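Local coordinates for trwC protein (Escherichia coli, PDB 1OMH) that recognises and processes the plasmid's origin-of-transfer DNA as a conjugative relaxase, here as its N-terminal relaxase domain, at residues B[81-92]-B[157-168]. Sequence-based numbering, arbitrary orientation.
Sequences RIGLDLTFSAPK and DPQLHTHAVILN. With SO4 (sulfate ion), chain C; nucleotides of chain A.
His163 lies alongside Thr87, both side chains pointing the same way, and its ND1 donates to the syn lone pair of Asp85 OD2 at 2.9 Å. The bond is bent, 139° at the hydrogen, with OD2 tilted out of the imidazole plane; carboxylate and ring planes stand 47° apart. On the far side of the ring, His163 NE2 binds sulfate O3 at 2.7 Å, and His161 NE2 grips the same oxygen at 3.0 Å. His161 is itself held in rotation by ND1, which donates to Gln159 O at 2.6 Å. A leucine in place of His163 would probably leave Asp85 OD2 without its imidazole donor and the sulfate oxygen with one fewer N-H. Tyr18 stacks on the His163 ring. On the opposite face of the sheet from the histidines, Leu86 CG packs on Ile166 CD1 at 3.7 Å, while the Phe88 ring edge meets Ala164 CB. At the end of the pair where DT23 of chain A lies, Lys92 NZ donates to Pro158 O and to Gln159 OE1 (2.8 Å), and Gln159 NE2 donates to O2 of DT23 of chain A at 2.8 Å. Paired backbone bonds, such as Leu86 N to Ala164 O, join 81-89 and 158-167 as antiparallel neighbours within the five-stranded sheet. His161 and His163, with nearby His150, form the three-histidine metal site characteristic of HUH relaxases, here metal-free with sulfate bound by two of its histidines.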
ATOM      1  N   ARG B  81       0.510  16.808  -9.069  1.00 27.03           N
ATOM      2  CA  ARG B  81       0.313  15.492  -8.494  1.00 22.59           C
ATOM      3  C   ARG B  81       0.558  14.444  -9.556  1.00 21.99           C
ATOM      4  O   ARG B  81       0.073  14.559 -10.678  1.00 23.51           O
ATOM      5  CB  ARG B  81      -1.105  15.395  -7.925  1.00 24.72           C
ATOM      6  CG  ARG B  81      -1.288  16.282  -6.707  1.00 21.95           C
ATOM      7  CD  ARG B  81      -2.734  16.341  -6.232  1.00 26.50           C
ATOM      8  NE  ARG B  81      -2.832  17.078  -4.974  1.00 21.84           N
ATOM      9  CZ  ARG B  81      -3.945  17.208  -4.263  1.00 19.65           C
ATOM     10  NH1 ARG B  81      -5.071  16.649  -4.687  1.00 18.80           N
ATOM     11  NH2 ARG B  81      -3.923  17.881  -3.118  1.00 19.63           N
ATOM     12  N   ILE B  82       1.322  13.421  -9.191  1.00 21.62           N
ATOM     13  CA  ILE B  82       1.669  12.359 -10.120  1.00 22.68           C
ATOM     14  C   ILE B  82       0.910  11.077  -9.842  1.00 23.04           C
ATOM     15  O   ILE B  82       0.894  10.168 -10.675  1.00 25.65           O
ATOM     16  CB  ILE B  82       3.180  12.060 -10.061  1.00 27.83           C
ATOM     17  CG1 ILE B  82       3.551  11.497  -8.686  1.00 26.04           C
ATOM     18  CG2 ILE B  82       3.966  13.345 -10.308  1.00 25.30           C
ATOM     19  CD1 ILE B  82       5.018  11.086  -8.562  1.00 31.37           C
ATOM     20  N   GLY B  83       0.290  11.000  -8.670  1.00 21.85           N
ATOM     21  CA  GLY B  83      -0.464   9.812  -8.335  1.00 23.09           C
ATOM     22  C   GLY B  83      -0.907   9.721  -6.887  1.00 19.53           C
ATOM     23  O   GLY B  83      -0.798  10.668  -6.109  1.00 24.76           O
ATOM     24  N   LEU B  84      -1.409   8.545  -6.539  1.00 21.82           N
ATOM     25  CA  LEU B  84      -1.895   8.261  -5.202  1.00 19.79           C
ATOM     26  C   LEU B  84      -1.413   6.868  -4.852  1.00 16.75           C
ATOM     27  O   LEU B  84      -1.746   5.901  -5.537  1.00 20.20           O
ATOM     28  CB  LEU B  84      -3.426   8.297  -5.190  1.00 19.50           C
ATOM     29  CG  LEU B  84      -4.112   7.962  -3.865  1.00 24.16           C
ATOM     30  CD1 LEU B  84      -3.661   8.952  -2.791  1.00 22.93           C
ATOM     31  CD2 LEU B  84      -5.626   8.008  -4.049  1.00 18.99           C
ATOM     32  N   ASP B  85      -0.614   6.768  -3.799  1.00 17.38           N
ATOM     33  CA  ASP B  85      -0.100   5.480  -3.372  1.00 19.84           C
ATOM     34  C   ASP B  85      -0.961   4.890  -2.267  1.00 18.00           C
ATOM     35  O   ASP B  85      -1.153   5.513  -1.225  1.00 19.34           O
ATOM     36  CB  ASP B  85       1.341   5.622  -2.871  1.00 22.11           C
ATOM     37  CG  ASP B  85       1.951   4.287  -2.437  1.00 30.57           C
ATOM     38  OD1 ASP B  85       1.354   3.223  -2.706  1.00 33.03           O
ATOM     39  OD2 ASP B  85       3.045   4.305  -1.835  1.00 27.82           O
ATOM     40  N   LEU B  86      -1.501   3.701  -2.510  1.00 16.83           N
ATOM     41  CA  LEU B  86      -2.290   3.013  -1.500  1.00 14.72           C
ATOM     42  C   LEU B  86      -1.397   1.855  -1.050  1.00 15.53           C
ATOM     43  O   LEU B  86      -1.123   0.929  -1.817  1.00 16.27           O
ATOM     44  CB  LEU B  86      -3.612   2.490  -2.082  1.00 15.61           C
ATOM     45  CG  LEU B  86      -4.671   3.493  -2.569  1.00 23.45           C
ATOM     46  CD1 LEU B  86      -5.972   2.760  -2.872  1.00 19.45           C
ATOM     47  CD2 LEU B  86      -4.925   4.553  -1.519  1.00 24.26           C
ATOM     48  N   THR B  87      -0.923   1.931   0.187  1.00 15.50           N
ATOM     49  CA  THR B  87      -0.043   0.907   0.736  1.00 16.51           C
ATOM     50  C   THR B  87      -0.807  -0.072   1.619  1.00 13.55           C
ATOM     51  O   THR B  87      -1.275   0.292   2.700  1.00 15.47           O
ATOM     52  CB  THR B  87       1.081   1.546   1.564  1.00 16.00           C
ATOM     53  OG1 THR B  87       1.853   2.407   0.720  1.00 24.35           O
ATOM     54  CG2 THR B  87       1.982   0.479   2.173  1.00 20.96           C
ATOM     55  N   PHE B  88      -0.926  -1.306   1.133  1.00 16.17           N
ATOM     56  CA  PHE B  88      -1.613  -2.385   1.833  1.00 17.03           C
ATOM     57  C   PHE B  88      -0.584  -3.226   2.589  1.00 13.65           C
ATOM     58  O   PHE B  88       0.321  -3.784   1.981  1.00 17.47           O
ATOM     59  CB  PHE B  88      -2.329  -3.316   0.844  1.00 18.53           C
ATOM     60  CG  PHE B  88      -3.406  -2.658   0.041  1.00 20.12           C
ATOM     61  CD1 PHE B  88      -3.095  -1.900  -1.087  1.00 19.65           C
ATOM     62  CD2 PHE B  88      -4.740  -2.803   0.407  1.00 17.67           C
ATOM     63  CE1 PHE B  88      -4.104  -1.296  -1.844  1.00 19.62           C
ATOM     64  CE2 PHE B  88      -5.756  -2.200  -0.343  1.00 15.94           C
ATOM     65  CZ  PHE B  88      -5.436  -1.448  -1.467  1.00 18.51           C
ATOM     66  N   SER B  89      -0.744  -3.342   3.902  1.00 14.96           N
ATOM     67  CA  SER B  89       0.184  -4.126   4.708  1.00 16.76           C
ATOM     68  C   SER B  89      -0.563  -5.198   5.492  1.00 16.47           C
ATOM     69  O   SER B  89      -1.575  -4.927   6.126  1.00 15.65           O
ATOM     70  CB  SER B  89       0.932  -3.210   5.672  1.00 13.87           C
ATOM     71  OG  SER B  89       1.625  -2.204   4.945  1.00 22.62           O
ATOM     72  N   ALA B  90      -0.054  -6.418   5.439  1.00 14.90           N
ATOM     73  CA  ALA B  90      -0.665  -7.533   6.142  1.00 15.84           C
ATOM     74  C   ALA B  90      -0.281  -7.547   7.615  1.00 17.29           C
ATOM     75  O   ALA B  90       0.709  -6.924   8.020  1.00 17.62           O
ATOM     76  CB  ALA B  90      -0.237  -8.835   5.494  1.00 14.98           C
ATOM     77  N   PRO B  91      -1.087  -8.228   8.447  1.00 17.40           N
ATOM     78  CA  PRO B  91      -0.805  -8.328   9.879  1.00 16.33           C
ATOM     79  C   PRO B  91       0.562  -9.009   9.967  1.00 13.36           C
ATOM     80  O   PRO B  91       0.929  -9.752   9.063  1.00 12.80           O
ATOM     81  CB  PRO B  91      -1.923  -9.229  10.385  1.00 20.70           C
ATOM     82  CG  PRO B  91      -3.075  -8.850   9.485  1.00 16.46           C
ATOM     83  CD  PRO B  91      -2.419  -8.782   8.132  1.00 15.13           C
ATOM     84  N   LYS B  92       1.310  -8.762  11.035  1.00 12.10           N
ATOM     85  CA  LYS B  92       2.646  -9.350  11.171  1.00 12.96           C
ATOM     86  C   LYS B  92       2.652 -10.879  11.135  1.00 13.20           C
ATOM     87  O   LYS B  92       3.499 -11.476  10.478  1.00 14.45           O
ATOM     88  CB  LYS B  92       3.316  -8.861  12.467  1.00  8.92           C
ATOM     89  CG  LYS B  92       4.759  -9.344  12.646  1.00 12.20           C
ATOM     90  CD  LYS B  92       5.692  -8.800  11.556  1.00 18.24           C
ATOM     91  CE  LYS B  92       5.783  -7.269  11.603  1.00 14.79           C
ATOM     92  NZ  LYS B  92       6.796  -6.733  10.652  1.00 16.55           N
ATOM     93  N   ASP B 157      12.538  -6.712   8.819  1.00 18.67           N
ATOM     94  CA  ASP B 157      11.673  -7.737   9.393  1.00 17.41           C
ATOM     95  C   ASP B 157      10.744  -8.194   8.275  1.00 14.76           C
ATOM     96  O   ASP B 157      10.543  -7.470   7.293  1.00 17.40           O
ATOM     97  CB  ASP B 157      10.785  -7.167  10.507  1.00 17.08           C
ATOM     98  CG  ASP B 157      11.484  -7.084  11.838  1.00 22.17           C
ATOM     99  OD1 ASP B 157      12.109  -8.086  12.238  1.00 17.57           O
ATOM    100  OD2 ASP B 157      11.386  -6.027  12.498  1.00 17.43           O
ATOM    101  N   PRO B 158      10.176  -9.405   8.393  1.00 14.61           N
ATOM    102  CA  PRO B 158       9.258  -9.863   7.343  1.00 16.40           C
ATOM    103  C   PRO B 158       8.119  -8.844   7.382  1.00 14.97           C
ATOM    104  O   PRO B 158       7.619  -8.525   8.463  1.00 15.22           O
ATOM    105  CB  PRO B 158       8.810 -11.237   7.844  1.00 15.70           C
ATOM    106  CG  PRO B 158       9.985 -11.702   8.665  1.00 17.96           C
ATOM    107  CD  PRO B 158      10.387 -10.450   9.412  1.00 15.50           C
ATOM    108  N   GLN B 159       7.721  -8.341   6.222  1.00 14.79           N
ATOM    109  CA  GLN B 159       6.678  -7.324   6.158  1.00 18.70           C
ATOM    110  C   GLN B 159       6.056  -7.313   4.771  1.00 15.27           C
ATOM    111  O   GLN B 159       6.495  -6.585   3.870  1.00 18.41           O
ATOM    112  CB  GLN B 159       7.296  -5.957   6.489  1.00 15.75           C
ATOM    113  CG  GLN B 159       6.336  -4.769   6.534  1.00 15.08           C
ATOM    114  CD  GLN B 159       5.244  -4.911   7.578  1.00 17.23           C
ATOM    115  OE1 GLN B 159       5.358  -5.693   8.531  1.00 17.26           O
ATOM    116  NE2 GLN B 159       4.178  -4.139   7.412  1.00 19.44           N
ATOM    117  N   LEU B 160       5.029  -8.135   4.600  1.00 14.93           N
ATOM    118  CA  LEU B 160       4.340  -8.252   3.318  1.00 11.50           C
ATOM    119  C   LEU B 160       3.451  -7.041   3.067  1.00 13.39           C
ATOM    120  O   LEU B 160       2.475  -6.817   3.780  1.00 14.18           O
ATOM    121  CB  LEU B 160       3.501  -9.535   3.305  1.00 15.48           C
ATOM    122  CG  LEU B 160       2.703  -9.897   2.055  1.00 17.81           C
ATOM    123  CD1 LEU B 160       3.634 -10.047   0.852  1.00 18.73           C
ATOM    124  CD2 LEU B 160       1.952 -11.205   2.310  1.00 19.83           C
ATOM    125  N   HIS B 161       3.794  -6.257   2.054  1.00 13.80           N
ATOM    126  CA  HIS B 161       3.010  -5.080   1.726  1.00 17.01           C
ATOM    127  C   HIS B 161       3.128  -4.750   0.252  1.00 20.84           C
ATOM    128  O   HIS B 161       4.120  -5.091  -0.405  1.00 22.84           O
ATOM    129  CB  HIS B 161       3.449  -3.871   2.565  1.00 18.24           C
ATOM    130  CG  HIS B 161       4.881  -3.472   2.374  1.00 20.68           C
ATOM    131  ND1 HIS B 161       5.936  -4.240   2.823  1.00 20.28           N
ATOM    132  CD2 HIS B 161       5.437  -2.370   1.813  1.00 18.05           C
ATOM    133  CE1 HIS B 161       7.074  -3.630   2.549  1.00 20.64           C
ATOM    134  NE2 HIS B 161       6.799  -2.491   1.936  1.00 18.09           N
ATOM    135  N   THR B 162       2.106  -4.086  -0.272  1.00 17.43           N
ATOM    136  CA  THR B 162       2.093  -3.712  -1.674  1.00 17.67           C
ATOM    137  C   THR B 162       1.807  -2.239  -1.832  1.00 20.50           C
ATOM    138  O   THR B 162       0.894  -1.700  -1.193  1.00 16.10           O
ATOM    139  CB  THR B 162       1.017  -4.481  -2.472  1.00 19.41           C
ATOM    140  OG1 THR B 162       1.316  -5.880  -2.467  1.00 18.20           O
ATOM    141  CG2 THR B 162       0.975  -3.987  -3.923  1.00 17.34           C
ATOM    142  N   HIS B 163       2.610  -1.594  -2.669  1.00 18.65           N
ATOM    143  CA  HIS B 163       2.437  -0.183  -2.967  1.00 20.61           C
ATOM    144  C   HIS B 163       1.618  -0.132  -4.245  1.00 19.39           C
ATOM    145  O   HIS B 163       2.138  -0.424  -5.318  1.00 19.51           O
ATOM    146  CB  HIS B 163       3.787   0.492  -3.225  1.00 18.66           C
ATOM    147  CG  HIS B 163       4.583   0.761  -1.989  1.00 22.49           C
ATOM    148  ND1 HIS B 163       4.251   1.754  -1.090  1.00 22.89           N
ATOM    149  CD2 HIS B 163       5.700   0.171  -1.500  1.00 18.91           C
ATOM    150  CE1 HIS B 163       5.129   1.765  -0.105  1.00 27.93           C
ATOM    151  NE2 HIS B 163       6.019   0.812  -0.329  1.00 23.60           N
ATOM    152  N   ALA B 164       0.336   0.207  -4.126  1.00 17.58           N
ATOM    153  CA  ALA B 164      -0.542   0.314  -5.282  1.00 20.42           C
ATOM    154  C   ALA B 164      -0.508   1.769  -5.722  1.00 17.36           C
ATOM    155  O   ALA B 164      -1.181   2.622  -5.138  1.00 16.86           O
ATOM    156  CB  ALA B 164      -1.974  -0.089  -4.907  1.00 17.60           C
ATOM    157  N   VAL B 165       0.284   2.055  -6.746  1.00 15.98           N
ATOM    158  CA  VAL B 165       0.402   3.415  -7.232  1.00 18.17           C
ATOM    159  C   VAL B 165      -0.647   3.742  -8.288  1.00 20.45           C
ATOM    160  O   VAL B 165      -0.537   3.339  -9.454  1.00 19.09           O
ATOM    161  CB  VAL B 165       1.808   3.682  -7.809  1.00 19.47           C
ATOM    162  CG1 VAL B 165       1.922   5.139  -8.248  1.00 17.92           C
ATOM    163  CG2 VAL B 165       2.872   3.359  -6.753  1.00 17.00           C
ATOM    164  N   ILE B 166      -1.675   4.468  -7.860  1.00 17.79           N
ATOM    165  CA  ILE B 166      -2.737   4.879  -8.763  1.00 17.93           C
ATOM    166  C   ILE B 166      -2.244   6.146  -9.450  1.00 17.46           C
ATOM    167  O   ILE B 166      -2.071   7.185  -8.811  1.00 20.33           O
ATOM    168  CB  ILE B 166      -4.047   5.210  -8.011  1.00 17.17           C
ATOM    169  CG1 ILE B 166      -4.612   3.963  -7.321  1.00 18.91           C
ATOM    170  CG2 ILE B 166      -5.082   5.738  -8.993  1.00 17.95           C
ATOM    171  CD1 ILE B 166      -3.798   3.451  -6.166  1.00 31.37           C
ATOM    172  N   LEU B 167      -2.012   6.070 -10.751  1.00 20.81           N
ATOM    173  CA  LEU B 167      -1.532   7.242 -11.463  1.00 21.90           C
ATOM    174  C   LEU B 167      -2.625   8.304 -11.526  1.00 24.71           C
ATOM    175  O   LEU B 167      -3.818   7.985 -11.523  1.00 21.87           O
ATOM    176  CB  LEU B 167      -1.047   6.835 -12.852  1.00 23.12           C
ATOM    177  CG  LEU B 167       0.200   5.954 -12.693  1.00 28.48           C
ATOM    178  CD1 LEU B 167      -0.034   4.599 -13.316  1.00 24.50           C
ATOM    179  CD2 LEU B 167       1.407   6.645 -13.291  1.00 24.66           C
ATOM    180  N   ASN B 168      -2.202   9.565 -11.555  1.00 25.91           N
ATOM    181  CA  ASN B 168      -3.120  10.700 -11.590  1.00 25.93           C
ATOM    182  C   ASN B 168      -3.757  10.857 -12.969  1.00 23.77           C
ATOM    183  O   ASN B 168      -3.506  11.837 -13.671  1.00 25.14           O
ATOM    184  CB  ASN B 168      -2.355  11.971 -11.209  1.00 23.43           C
ATOM    185  CG  ASN B 168      -3.264  13.149 -10.918  1.00 25.49           C
ATOM    186  OD1 ASN B 168      -2.788  14.257 -10.651  1.00 28.04           O
ATOM    187  ND2 ASN B 168      -4.572  12.921 -10.961  1.00 20.84           N
TER
HETATM  188  S   SO4 C 301       9.168   0.474   1.848  1.00 48.01           S
HETATM  189  O1  SO4 C 301       9.798  -0.124   0.655  1.00 56.88           O
HETATM  190  O2  SO4 C 301       9.618  -0.233   3.064  1.00 49.84           O
HETATM  191  O3  SO4 C 301       7.702   0.358   1.734  1.00 44.03           O
HETATM  192  O4  SO4 C 301       9.552   1.896   1.935  1.00 50.01           O
ATOM    193  P    DT A  23       0.401  -4.251  15.425  1.00 18.76           P
ATOM    194  OP1  DT A  23       0.065  -5.695  15.357  1.00 19.10           O
ATOM    195  OP2  DT A  23       0.654  -3.618  16.740  1.00 16.00           O
ATOM    196  O5'  DT A  23       1.620  -3.944  14.432  1.00 19.18           O
ATOM    197  C5'  DT A  23       2.881  -4.665  14.514  1.00 16.12           C
ATOM    198  C4'  DT A  23       3.408  -4.935  13.117  1.00 14.25           C
ATOM    199  O4'  DT A  23       2.331  -5.496  12.357  1.00 16.48           O
ATOM    200  C3'  DT A  23       3.972  -3.756  12.300  1.00 13.45           C
ATOM    201  O3'  DT A  23       5.286  -4.214  11.940  1.00 17.78           O
ATOM    202  C2'  DT A  23       3.472  -4.023  10.890  1.00 16.84           C
ATOM    203  C1'  DT A  23       2.355  -5.039  11.033  1.00 17.40           C
ATOM    204  N1   DT A  23       0.971  -4.746  10.616  1.00 18.45           N
ATOM    205  C2   DT A  23       0.732  -4.279   9.348  1.00 16.34           C
ATOM    206  O2   DT A  23       1.619  -3.940   8.586  1.00 16.58           O
ATOM    207  N3   DT A  23      -0.597  -4.230   9.002  1.00 17.20           N
ATOM    208  C4   DT A  23      -1.680  -4.574   9.793  1.00 17.33           C
ATOM    209  O4   DT A  23      -2.817  -4.518   9.327  1.00 17.88           O
ATOM    210  C5   DT A  23      -1.351  -4.986  11.142  1.00 16.54           C
ATOM    211  C7   DT A  23      -2.449  -5.350  12.092  1.00 14.17           C
ATOM    212  C6   DT A  23      -0.063  -5.033  11.482  1.00 16.71           C
ATOM    213  P    DC A  16      -1.364  20.583  -4.125  1.00 29.52           P
ATOM    214  OP1  DC A  16      -0.166  21.379  -3.757  1.00 28.31           O
ATOM    215  OP2  DC A  16      -1.356  19.109  -3.922  1.00 28.61           O
ATOM    216  O5'  DC A  16      -2.634  21.207  -3.379  1.00 30.53           O
ATOM    217  C5'  DC A  16      -2.633  22.569  -2.948  1.00 29.42           C
ATOM    218  C4'  DC A  16      -3.988  22.986  -2.417  1.00 27.02           C
ATOM    219  O4'  DC A  16      -5.006  22.774  -3.431  1.00 25.22           O
ATOM    220  C3'  DC A  16      -4.450  22.158  -1.206  1.00 26.25           C
ATOM    221  O3'  DC A  16      -4.306  23.010  -0.057  1.00 29.31           O
ATOM    222  C2'  DC A  16      -5.968  22.137  -1.339  1.00 26.88           C
ATOM    223  C1'  DC A  16      -6.231  22.527  -2.775  1.00 25.40           C
ATOM    224  N1   DC A  16      -7.202  21.835  -3.650  1.00 23.00           N
ATOM    225  C2   DC A  16      -8.333  22.566  -4.043  1.00 21.79           C
ATOM    226  O2   DC A  16      -8.431  23.744  -3.682  1.00 24.06           O
ATOM    227  N3   DC A  16      -9.281  21.978  -4.797  1.00 19.81           N
ATOM    228  C4   DC A  16      -9.143  20.711  -5.171  1.00 21.64           C
ATOM    229  N4   DC A  16     -10.125  20.176  -5.908  1.00 20.90           N
ATOM    230  C5   DC A  16      -7.995  19.936  -4.806  1.00 24.08           C
ATOM    231  C6   DC A  16      -7.050  20.538  -4.053  1.00 19.58           C
ATOM    232  P    DG A  15      -4.341  18.010  -9.982  1.00 26.88           P
ATOM    233  OP1  DG A  15      -3.336  16.933 -10.162  1.00 27.23           O
ATOM    234  OP2  DG A  15      -5.758  17.642  -9.696  1.00 28.13           O
ATOM    235  O5'  DG A  15      -3.871  18.944  -8.787  1.00 23.80           O
ATOM    236  C5'  DG A  15      -2.562  19.533  -8.738  1.00 27.02           C
ATOM    237  C4'  DG A  15      -2.607  20.729  -7.819  1.00 25.17           C
ATOM    238  O4'  DG A  15      -3.737  21.503  -8.235  1.00 25.87           O
ATOM    239  C3'  DG A  15      -2.816  20.436  -6.331  1.00 27.78           C
ATOM    240  O3'  DG A  15      -1.605  20.862  -5.690  1.00 24.95           O
ATOM    241  C2'  DG A  15      -3.732  21.560  -5.873  1.00 26.26           C
ATOM    242  C1'  DG A  15      -4.397  22.057  -7.127  1.00 25.79           C
ATOM    243  N9   DG A  15      -5.825  21.866  -7.333  1.00 22.18           N
ATOM    244  C8   DG A  15      -6.506  20.754  -7.771  1.00 25.15           C
ATOM    245  N7   DG A  15      -7.755  21.009  -8.059  1.00 23.71           N
ATOM    246  C5   DG A  15      -7.903  22.353  -7.738  1.00 24.16           C
ATOM    247  C6   DG A  15      -9.020  23.210  -7.845  1.00 21.46           C
ATOM    248  O6   DG A  15     -10.145  22.954  -8.280  1.00 25.46           O
ATOM    249  N1   DG A  15      -8.722  24.490  -7.392  1.00 23.84           N
ATOM    250  C2   DG A  15      -7.501  24.894  -6.906  1.00 25.90           C
ATOM    251  N2   DG A  15      -7.383  26.163  -6.509  1.00 24.70           N
ATOM    252  N3   DG A  15      -6.461  24.107  -6.813  1.00 25.84           N
ATOM    253  C4   DG A  15      -6.729  22.866  -7.245  1.00 18.68           C
TER
HETATM  254  O   HOH W   1       0.386  10.242 -13.189  1.00 23.58           O
HETATM  255  O   HOH W   2       4.495  -1.608   5.356  1.00  7.64           O
HETATM  256  O   HOH W   3       3.342  -7.632   8.464  1.00 16.94           O